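PDB 6E29: SWD1-like protein, which probably serves, through the WD-repeat beta-propeller domain crystallised here, as a scaffolding subunit of the COMPASS histone H3K4 methyltransferase complex. Local coordinates for residues 64-69 with 84-89; 229-234 with 277-282; 285-290 with 320-325. All blocks are in the same frame, centred on the assembly; numbering follows the deposited sequence.

Interaction 1. Residues 64-69 with 84-89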
loop_
_atom_site.group_PDB
_atom_site.type_symbol
_atom_site.label_atom_id
_atom_site.label_comp_id
_atom_site.label_asym_id
_atom_site.label_seq_id
_atom_site.Cartn_x
_atom_site.Cartn_y
_atom_site.Cartn_z
ATOM N N ARG B 64 -10.838 15.995 9.760
ATOM C CA ARG B 64 -9.623 16.690 10.176
ATOM C C ARG B 64 -9.174 16.061 11.486
ATOM O O ARG B 64 -9.760 16.298 12.545
ATOM C CB ARG B 64 -9.874 18.205 10.260
ATOM C CG ARG B 64 -10.617 18.727 9.005
ATOM C CD ARG B 64 -10.558 20.244 8.817
ATOM N NE ARG B 64 -11.716 20.769 8.092
ATOM C CZ ARG B 64 -11.633 21.471 6.964
ATOM N NH1 ARG B 64 -10.440 21.685 6.417
ATOM N NH2 ARG B 64 -12.736 21.934 6.364
ATOM N N GLY B 65 -8.154 15.207 11.404
ATOM C CA GLY B 65 -7.624 14.571 12.586
ATOM C C GLY B 65 -6.120 14.554 12.512
ATOM O O GLY B 65 -5.437 14.450 13.531
ATOM N N HIS B 66 -5.587 14.640 11.307
ATOM C CA HIS B 66 -4.144 14.708 11.136
ATOM C C HIS B 66 -3.772 16.144 10.789
ATOM O O HIS B 66 -4.595 16.917 10.271
ATOM C CB HIS B 66 -3.656 13.771 10.007
ATOM C CG HIS B 66 -4.126 12.350 10.112
ATOM N ND1 HIS B 66 -3.324 11.337 10.598
ATOM C CD2 HIS B 66 -5.290 11.761 9.743
ATOM C CE1 HIS B 66 -3.982 10.194 10.545
ATOM N NE2 HIS B 66 -5.182 10.423 10.049
ATOM N N SER B 67 -2.501 16.472 11.014
ATOM C CA SER B 67 -1.935 17.748 10.595
ATOM C C SER B 67 -0.745 17.629 9.644
ATOM O O SER B 67 -0.149 18.656 9.298
ATOM C CB SER B 67 -1.517 18.564 11.824
ATOM O OG SER B 67 -0.419 17.911 12.468
ATOM N N LYS B 68 -0.362 16.425 9.222
ATOM C CA LYS B 68 0.755 16.269 8.300
ATOM C C LYS B 68 0.274 15.403 7.147
ATOM O O LYS B 68 -0.854 14.896 7.169
ATOM C CB LYS B 68 2.011 15.675 8.995
ATOM C CG LYS B 68 2.893 16.750 9.760
ATOM C CD LYS B 68 4.406 16.458 9.602
ATOM C CE LYS B 68 5.001 15.673 10.773
ATOM N NZ LYS B 68 6.085 14.710 10.349
ATOM N N ASN B 69 1.136 15.248 6.129
ATOM C CA ASN B 69 0.746 14.561 4.903
ATOM C C ASN B 69 0.130 13.205 5.193
ATOM O O ASN B 69 0.729 12.364 5.871
ATOM C CB ASN B 69 1.945 14.347 3.972
ATOM C CG ASN B 69 2.667 15.633 3.633
ATOM O OD1 ASN B 69 2.731 16.555 4.438
ATOM N ND2 ASN B 69 3.237 15.688 2.440
ATOM N N SER B 84 -6.837 5.993 8.284
ATOM C CA SER B 84 -5.911 6.931 7.654
ATOM C C SER B 84 -4.616 7.037 8.456
ATOM O O SER B 84 -4.615 6.959 9.689
ATOM C CB SER B 84 -6.556 8.332 7.503
ATOM O OG SER B 84 -7.053 8.824 8.775
ATOM N N ALA B 85 -3.513 7.263 7.761
ATOM C CA ALA B 85 -2.226 7.370 8.425
ATOM C C ALA B 85 -1.498 8.590 7.887
ATOM O O ALA B 85 -1.748 8.996 6.758
ATOM C CB ALA B 85 -1.386 6.112 8.172
ATOM N N CYS B 86 -0.577 9.165 8.670
ATOM C CA CYS B 86 0.094 10.381 8.218
ATOM C C CYS B 86 1.577 10.341 8.539
ATOM O O CYS B 86 2.052 9.494 9.291
ATOM C CB CYS B 86 -0.534 11.644 8.840
ATOM S SG CYS B 86 -0.264 11.860 10.601
ATOM N N GLN B 87 2.307 11.309 7.982
ATOM C CA GLN B 87 3.709 11.488 8.331
ATOM C C GLN B 87 3.889 12.028 9.731
ATOM O O GLN B 87 5.018 12.017 10.236
ATOM C CB GLN B 87 4.390 12.437 7.349
ATOM C CG GLN B 87 4.594 11.846 5.983
ATOM C CD GLN B 87 5.095 12.851 4.963
ATOM O OE1 GLN B 87 5.115 14.068 5.209
ATOM N NE2 GLN B 87 5.509 12.347 3.799
ATOM N N GLY B 88 2.817 12.531 10.344
ATOM C CA GLY B 88 2.890 13.058 11.691
ATOM C C GLY B 88 2.700 11.998 12.754
ATOM O O GLY B 88 2.293 12.334 13.872
ATOM N N TRP B 89 2.960 10.723 12.407
ATOM C CA TRP B 89 3.075 9.586 13.341
ATOM C C TRP B 89 1.734 9.005 13.795
ATOM O O TRP B 89 1.687 8.248 14.759
ATOM C CB TRP B 89 3.879 9.937 14.612
ATOM C CG TRP B 89 5.189 10.636 14.395
ATOM C CD1 TRP B 89 5.747 11.005 13.190
ATOM C CD2 TRP B 89 6.124 11.043 15.407
ATOM N NE1 TRP B 89 6.959 11.623 13.399
ATOM C CE2 TRP B 89 7.214 11.658 14.745
ATOM C CE3 TRP B 89 6.145 10.950 16.807
ATOM C CZ2 TRP B 89 8.322 12.167 15.438
ATOM C CZ3 TRP B 89 7.247 11.444 17.491
ATOM C CH2 TRP B 89 8.321 12.045 16.806
#
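His66 lays its imidazole against strand 81-86, where NE2 and Ser84 OG share a 2.8 Å hydrogen bond; the direction of the proton is open. OG sits at the ring edge, roughly level with the ring, and also bonds Trp94 NE1. This relay corresponds to the histidine-serine-tryptophan part of the structural tetrad of WD40 repeats, with Gly65 and His66 as the family's Gly-His pair; none of residues 84-89 is the aspartate that usually completes it. On the ring's other nitrogen side, Cys86 SG stands 3.1 Å from the buried His66 ND1, again at the edge. Beside this packed core, Asn69 O takes Gln87 N at 2.8 Å, in the carbonyl plane, pinning the type I turn Cys86-Trp89 where the strand ends. The solvent side is looser: the exposed Lys68 chain bends at chi2 and chi3 (-142° and -96°), passing CE over Gly88 CA at 3.5 Å. Lys68 NZ then reaches Gln87 O at 2.9 Å from well above the carbonyl plane. With an alanine here in place of the histidine, Ser84 OG would probably lose its mate in the loop, and residues 64-69 would be tied less firmly to the strand. The chemistry thus divides: a buried histidine-serine-tryptophan relay holds the inside, while a lysine ammonium, likely freer to move, steadies the rim.

Interaction 2. Residues 229-234 with 277-282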
loop_
_atom_site.group_PDB
_atom_site.type_symbol
_atom_site.label_atom_id
_atom_site.label_comp_id
_atom_site.label_asym_id
_atom_site.label_seq_id
_atom_site.Cartn_x
_atom_site.Cartn_y
_atom_site.Cartn_z
ATOM N N GLU B 229 -2.598 -12.850 -6.540
ATOM C CA GLU B 229 -1.453 -12.223 -7.190
ATOM C C GLU B 229 -1.033 -10.970 -6.435
ATOM O O GLU B 229 -1.874 -10.221 -5.926
ATOM C CB GLU B 229 -1.756 -11.866 -8.642
ATOM C CG GLU B 229 -2.122 -13.075 -9.527
ATOM C CD GLU B 229 -3.631 -13.362 -9.576
ATOM O OE1 GLU B 229 -4.443 -12.572 -9.033
ATOM O OE2 GLU B 229 -4.009 -14.383 -10.189
ATOM N N LEU B 230 0.277 -10.753 -6.383
ATOM C CA LEU B 230 0.901 -9.693 -5.612
ATOM C C LEU B 230 1.684 -8.802 -6.584
ATOM O O LEU B 230 2.470 -9.298 -7.394
ATOM C CB LEU B 230 1.852 -10.275 -4.578
ATOM C CG LEU B 230 2.762 -9.341 -3.796
ATOM C CD1 LEU B 230 1.952 -8.543 -2.761
ATOM C CD2 LEU B 230 3.864 -10.214 -3.152
ATOM N N LEU B 231 1.510 -7.512 -6.443
ATOM C CA LEU B 231 2.219 -6.492 -7.199
ATOM C C LEU B 231 3.197 -5.804 -6.270
ATOM O O LEU B 231 2.849 -5.433 -5.146
ATOM C CB LEU B 231 1.181 -5.489 -7.753
ATOM C CG LEU B 231 1.620 -4.197 -8.428
ATOM C CD1 LEU B 231 2.361 -4.582 -9.683
ATOM C CD2 LEU B 231 0.312 -3.403 -8.775
ATOM N N VAL B 232 4.417 -5.616 -6.746
ATOM C CA VAL B 232 5.513 -5.138 -5.917
ATOM C C VAL B 232 6.234 -4.013 -6.661
ATOM O O VAL B 232 6.641 -4.202 -7.793
ATOM C CB VAL B 232 6.536 -6.233 -5.601
ATOM C CG1 VAL B 232 7.647 -5.632 -4.691
ATOM C CG2 VAL B 232 5.877 -7.465 -4.953
ATOM N N ASN B 233 6.337 -2.839 -6.052
ATOM C CA ASN B 233 7.177 -1.778 -6.599
ATOM C C ASN B 233 8.413 -1.677 -5.719
ATOM O O ASN B 233 8.296 -1.638 -4.484
ATOM C CB ASN B 233 6.476 -0.419 -6.647
ATOM C CG ASN B 233 7.284 0.623 -7.437
ATOM O OD1 ASN B 233 8.047 0.271 -8.344
ATOM N ND2 ASN B 233 7.134 1.884 -7.083
ATOM N N ALA B 234 9.566 -1.567 -6.345
ATOM C CA ALA B 234 10.821 -1.476 -5.611
ATOM C C ALA B 234 11.762 -0.540 -6.345
ATOM O O ALA B 234 11.586 -0.241 -7.526
ATOM C CB ALA B 234 11.456 -2.871 -5.429
ATOM N N VAL B 277 2.171 2.230 -8.057
ATOM C CA VAL B 277 1.620 1.231 -8.959
ATOM C C VAL B 277 0.265 0.807 -8.424
ATOM O O VAL B 277 -0.022 0.971 -7.235
ATOM C CB VAL B 277 2.508 -0.011 -9.078
ATOM C CG1 VAL B 277 3.887 0.451 -9.731
ATOM C CG2 VAL B 277 2.741 -0.655 -7.649
ATOM N N ALA B 278 -0.540 0.213 -9.317
ATOM C CA ALA B 278 -1.894 -0.234 -8.976
ATOM C C ALA B 278 -2.397 -1.316 -9.933
ATOM O O ALA B 278 -2.132 -1.275 -11.133
ATOM C CB ALA B 278 -2.874 0.946 -8.967
ATOM N N PHE B 279 -3.186 -2.246 -9.391
ATOM C CA PHE B 279 -3.916 -3.247 -10.144
ATOM C C PHE B 279 -5.266 -2.690 -10.537
ATOM O O PHE B 279 -5.960 -2.119 -9.687
ATOM C CB PHE B 279 -4.239 -4.460 -9.274
ATOM C CG PHE B 279 -3.131 -5.537 -9.185
ATOM C CD1 PHE B 279 -2.533 -6.044 -10.304
ATOM C CD2 PHE B 279 -2.830 -6.093 -7.937
ATOM C CE1 PHE B 279 -1.561 -7.075 -10.226
ATOM C CE2 PHE B 279 -1.839 -7.121 -7.810
ATOM C CZ PHE B 279 -1.221 -7.624 -8.974
ATOM N N SER B 280 -5.733 -3.061 -11.731
ATOM C CA SER B 280 -7.101 -2.732 -12.120
ATOM C C SER B 280 -8.079 -3.664 -11.392
ATOM O O SER B 280 -7.682 -4.621 -10.715
ATOM C CB SER B 280 -7.275 -2.817 -13.641
ATOM O OG SER B 280 -7.198 -4.176 -14.105
ATOM N N ALA B 281 -9.372 -3.408 -11.583
ATOM C CA ALA B 281 -10.440 -4.071 -10.815
ATOM C C ALA B 281 -10.317 -5.589 -10.837
ATOM O O ALA B 281 -10.510 -6.252 -9.801
ATOM C CB ALA B 281 -11.808 -3.671 -11.404
ATOM N N THR B 282 -10.130 -6.164 -12.027
ATOM C CA THR B 282 -10.034 -7.615 -12.180
ATOM C C THR B 282 -8.600 -8.104 -12.113
ATOM O O THR B 282 -8.370 -9.306 -12.250
ATOM C CB THR B 282 -10.609 -8.107 -13.486
ATOM O OG1 THR B 282 -9.762 -7.646 -14.559
ATOM C CG2 THR B 282 -12.030 -7.549 -13.714
#
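Leu231 and Phe279 meet in the hydrophobic layer between two successive blades of the WD40 beta-propeller. Strand 229-234, the second of its blade, faces strand 274-279, the first of the next; the axes of segments 229-234 and 277-279 approach to 7.8 Å and run nearly antiparallel, at 171°. The strands belong to different sheets, so side chains rather than backbone bonds join them. Leu231 carries most of the contact. Its CB lies over one face of the Phe279 ring, a CH-pi contact 3.8 Å from the centroid, and approaches ring atom CE2 to 3.4 Å. With CG anti to the backbone N (chi1 172°), the leucine carries CG and CD2 on toward strand 274-279, and CD2 ends over the centre of the same ring face, 4.0 Å above its plane. Leu231 CD2 also rests on the backbone of the second strand, 3.6 Å from Ala278 C, while Leu231 CG meets Val277 CG2 at 3.8 Å, the two side chains crossing at a slant. That valine methyl is wedged between two residues of the facing strand, for Asn233 CB touches Val277 CG2 at 3.9 Å. The amide of Asn233 serves another purpose: ND2 is hydrogen-bonded to Trp274 O, so the buried amide nitrogen is satisfied by the neighbouring blade. At the other end of the strand, Glu229 O approaches Phe279 CE2 obliquely at 3.6 Å, and the glutamate's OE1 bonds Thr224 OG1. Val286, beside Phe279 in the next blade, also packs on Leu231 and the phenylalanine. The blades are therefore held here by close apolar fit between leucine, valine and phenylalanine, with the asparagine amide adding one directional polar tie at the edge of the greasy patch.

Interaction 3. Residues 285-290 with 320-325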
loop_
_atom_site.group_PDB
_atom_site.type_symbol
_atom_site.label_atom_id
_atom_site.label_comp_id
_atom_site.label_asym_id
_atom_site.label_seq_id
_atom_site.Cartn_x
_atom_site.Cartn_y
_atom_site.Cartn_z
ATOM N N TYR B 285 -4.897 -5.366 -15.566
ATOM C CA TYR B 285 -3.893 -4.361 -15.912
ATOM C C TYR B 285 -3.090 -3.977 -14.682
ATOM O O TYR B 285 -3.594 -3.967 -13.559
ATOM C CB TYR B 285 -4.520 -3.075 -16.461
ATOM C CG TYR B 285 -5.343 -3.300 -17.683
ATOM C CD1 TYR B 285 -4.758 -3.710 -18.867
ATOM C CD2 TYR B 285 -6.706 -3.126 -17.646
ATOM C CE1 TYR B 285 -5.553 -3.930 -20.046
ATOM C CE2 TYR B 285 -7.491 -3.338 -18.769
ATOM C CZ TYR B 285 -6.913 -3.743 -19.967
ATOM O OH TYR B 285 -7.703 -3.965 -21.082
ATOM N N VAL B 286 -1.829 -3.607 -14.924
ATOM C CA VAL B 286 -0.985 -2.930 -13.936
ATOM C C VAL B 286 -0.704 -1.525 -14.477
ATOM O O VAL B 286 -0.247 -1.386 -15.609
ATOM C CB VAL B 286 0.347 -3.694 -13.717
ATOM C CG1 VAL B 286 1.288 -2.873 -12.835
ATOM C CG2 VAL B 286 0.063 -5.096 -13.056
ATOM N N ALA B 287 -0.932 -0.500 -13.654
ATOM C CA ALA B 287 -0.592 0.874 -14.018
ATOM C C ALA B 287 0.507 1.378 -13.092
ATOM O O ALA B 287 0.638 0.909 -11.946
ATOM C CB ALA B 287 -1.798 1.808 -13.921
ATOM N N ALA B 288 1.290 2.333 -13.589
ATOM C CA ALA B 288 2.282 2.998 -12.753
ATOM C C ALA B 288 2.429 4.451 -13.182
ATOM O O ALA B 288 2.401 4.757 -14.381
ATOM C CB ALA B 288 3.649 2.314 -12.871
ATOM N N SER B 289 2.736 5.304 -12.220
ATOM C CA SER B 289 3.263 6.644 -12.463
ATOM C C SER B 289 4.789 6.624 -12.437
ATOM O O SER B 289 5.414 5.737 -11.855
ATOM C CB SER B 289 2.768 7.621 -11.403
ATOM O OG SER B 289 3.077 7.102 -10.109
ATOM N N THR B 290 5.382 7.643 -13.052
ATOM C CA THR B 290 6.801 7.671 -13.394
ATOM C C THR B 290 7.479 8.810 -12.664
ATOM O O THR B 290 7.016 9.957 -12.746
ATOM C CB THR B 290 6.957 7.866 -14.903
ATOM O OG1 THR B 290 5.983 7.066 -15.573
ATOM C CG2 THR B 290 8.374 7.442 -15.355
ATOM N N ILE B 320 -1.648 6.421 -7.569
ATOM C CA ILE B 320 -2.714 6.124 -8.530
ATOM C C ILE B 320 -3.574 5.003 -7.966
ATOM O O ILE B 320 -3.115 4.188 -7.170
ATOM C CB ILE B 320 -2.149 5.746 -9.928
ATOM C CG1 ILE B 320 -1.302 4.481 -9.789
ATOM C CG2 ILE B 320 -1.302 6.943 -10.500
ATOM C CD1 ILE B 320 -0.745 4.013 -11.082
ATOM N N GLU B 321 -4.819 4.930 -8.418
ATOM C CA GLU B 321 -5.742 3.911 -7.920
ATOM C C GLU B 321 -6.771 3.632 -8.991
ATOM O O GLU B 321 -7.296 4.576 -9.592
ATOM C CB GLU B 321 -6.500 4.369 -6.672
ATOM C CG GLU B 321 -5.643 4.407 -5.454
ATOM C CD GLU B 321 -5.175 3.014 -5.059
ATOM O OE1 GLU B 321 -5.979 2.042 -5.124
ATOM O OE2 GLU B 321 -3.990 2.903 -4.712
ATOM N N TRP B 322 -7.060 2.364 -9.245
ATOM C CA TRP B 322 -8.158 2.026 -10.139
ATOM C C TRP B 322 -9.482 1.899 -9.386
ATOM O O TRP B 322 -9.510 1.443 -8.231
ATOM C CB TRP B 322 -7.903 0.677 -10.810
ATOM C CG TRP B 322 -6.747 0.611 -11.788
ATOM C CD1 TRP B 322 -5.421 0.390 -11.492
ATOM C CD2 TRP B 322 -6.836 0.676 -13.216
ATOM N NE1 TRP B 322 -4.685 0.303 -12.663
ATOM C CE2 TRP B 322 -5.536 0.455 -13.725
ATOM C CE3 TRP B 322 -7.890 0.866 -14.116
ATOM C CZ2 TRP B 322 -5.266 0.457 -15.080
ATOM C CZ3 TRP B 322 -7.609 0.867 -15.466
ATOM C CH2 TRP B 322 -6.320 0.659 -15.926
ATOM N N HIS B 323 -10.580 2.166 -10.099
ATOM C CA HIS B 323 -11.924 1.917 -9.550
ATOM C C HIS B 323 -12.145 0.401 -9.359
ATOM O O HIS B 323 -11.628 -0.408 -10.138
ATOM C CB HIS B 323 -12.956 2.508 -10.517
ATOM C CG HIS B 323 -14.343 2.543 -9.966
ATOM N ND1 HIS B 323 -15.244 1.516 -10.154
ATOM C CD2 HIS B 323 -14.981 3.481 -9.219
ATOM C CE1 HIS B 323 -16.391 1.831 -9.559
ATOM N NE2 HIS B 323 -16.248 3.005 -8.972
ATOM N N PRO B 324 -12.882 -0.025 -8.315
ATOM C CA PRO B 324 -13.009 -1.480 -8.060
ATOM C C PRO B 324 -13.925 -2.222 -9.011
ATOM O O PRO B 324 -14.004 -3.472 -8.920
ATOM C CB PRO B 324 -13.592 -1.555 -6.630
ATOM C CG PRO B 324 -14.327 -0.193 -6.472
ATOM C CD PRO B 324 -13.439 0.786 -7.222
ATOM N N HIS B 325 -14.674 -1.524 -9.877
ATOM C CA HIS B 325 -15.629 -2.215 -10.741
ATOM C C HIS B 325 -15.488 -1.786 -12.196
ATOM O O HIS B 325 -15.806 -2.562 -13.103
ATOM C CB HIS B 325 -17.085 -2.003 -10.292
ATOM C CG HIS B 325 -17.379 -2.675 -8.986
ATOM N ND1 HIS B 325 -17.498 -4.048 -8.888
ATOM C CD2 HIS B 325 -17.505 -2.189 -7.722
ATOM C CE1 HIS B 325 -17.708 -4.379 -7.621
ATOM N NE2 HIS B 325 -17.700 -3.274 -6.890
#
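Ser289 OG is gripped by two backbone groups, Gly318 O and His276 N, so this buried hydroxyl links strand 285-290 to the next blade as well as to its own neighbour strand. Ser289 CB lies 4.2 Å from Ile320 CG2. Ile320 sends its other branch toward Ala287: CG1 stands between the backbone N and the carbonyl carbon (chi1 62°), and the extended chain puts CD1 3.5 Å from Ala287 O, 3.7 Å from Ala287 CB and 3.6 Å from Ala288 CA. The axes of segments 285-290 and 320-322 run roughly antiparallel, at 161°, between the sixth four-stranded blade to be completed along the chain and the seventh, which closes the WD40 propeller. In that closing blade strand 19-23 from the N terminus pairs with 339-343 from the C terminus, the latch usual in these rings. Trp322 takes the end of the interface next to Tyr285. Ala287 CB comes obliquely to Trp322 NE1 at 3.5 Å, a van der Waals touch; the N-H itself makes a weak hydrogen bond to Ala278 O. Farther along the indole, Trp322 CZ2 meets Tyr285 CB at 3.9 Å. The tyrosine ring and the six-membered indole ring lie nearly parallel, 17° apart, yet are slid so far that they barely overlap. Glu321, turned away from this interface, forms a salt bridge with Arg222.

From the N terminus, interaction 1 comes first: residues 64-69, the loop between strands 58-64 and 70-75, return to strand 81-86, closing a short loop and tying an inter-blade connection to the blade it enters. Interaction 2 then joins strand 229-234 to the first strand of the following blade, and interaction 3 joins the second strand of that blade to the ring-closing one. The three are in series, neither nested nor crossed. Interactions 2 and 3 adjoin, centres about 8 Å apart: strands 274-279 and 285-290 are sheet neighbours, probably bonded through Ala278 O and Ala287 N. Interaction 1 stands apart, its nearest atoms about 13 Å from interaction 3.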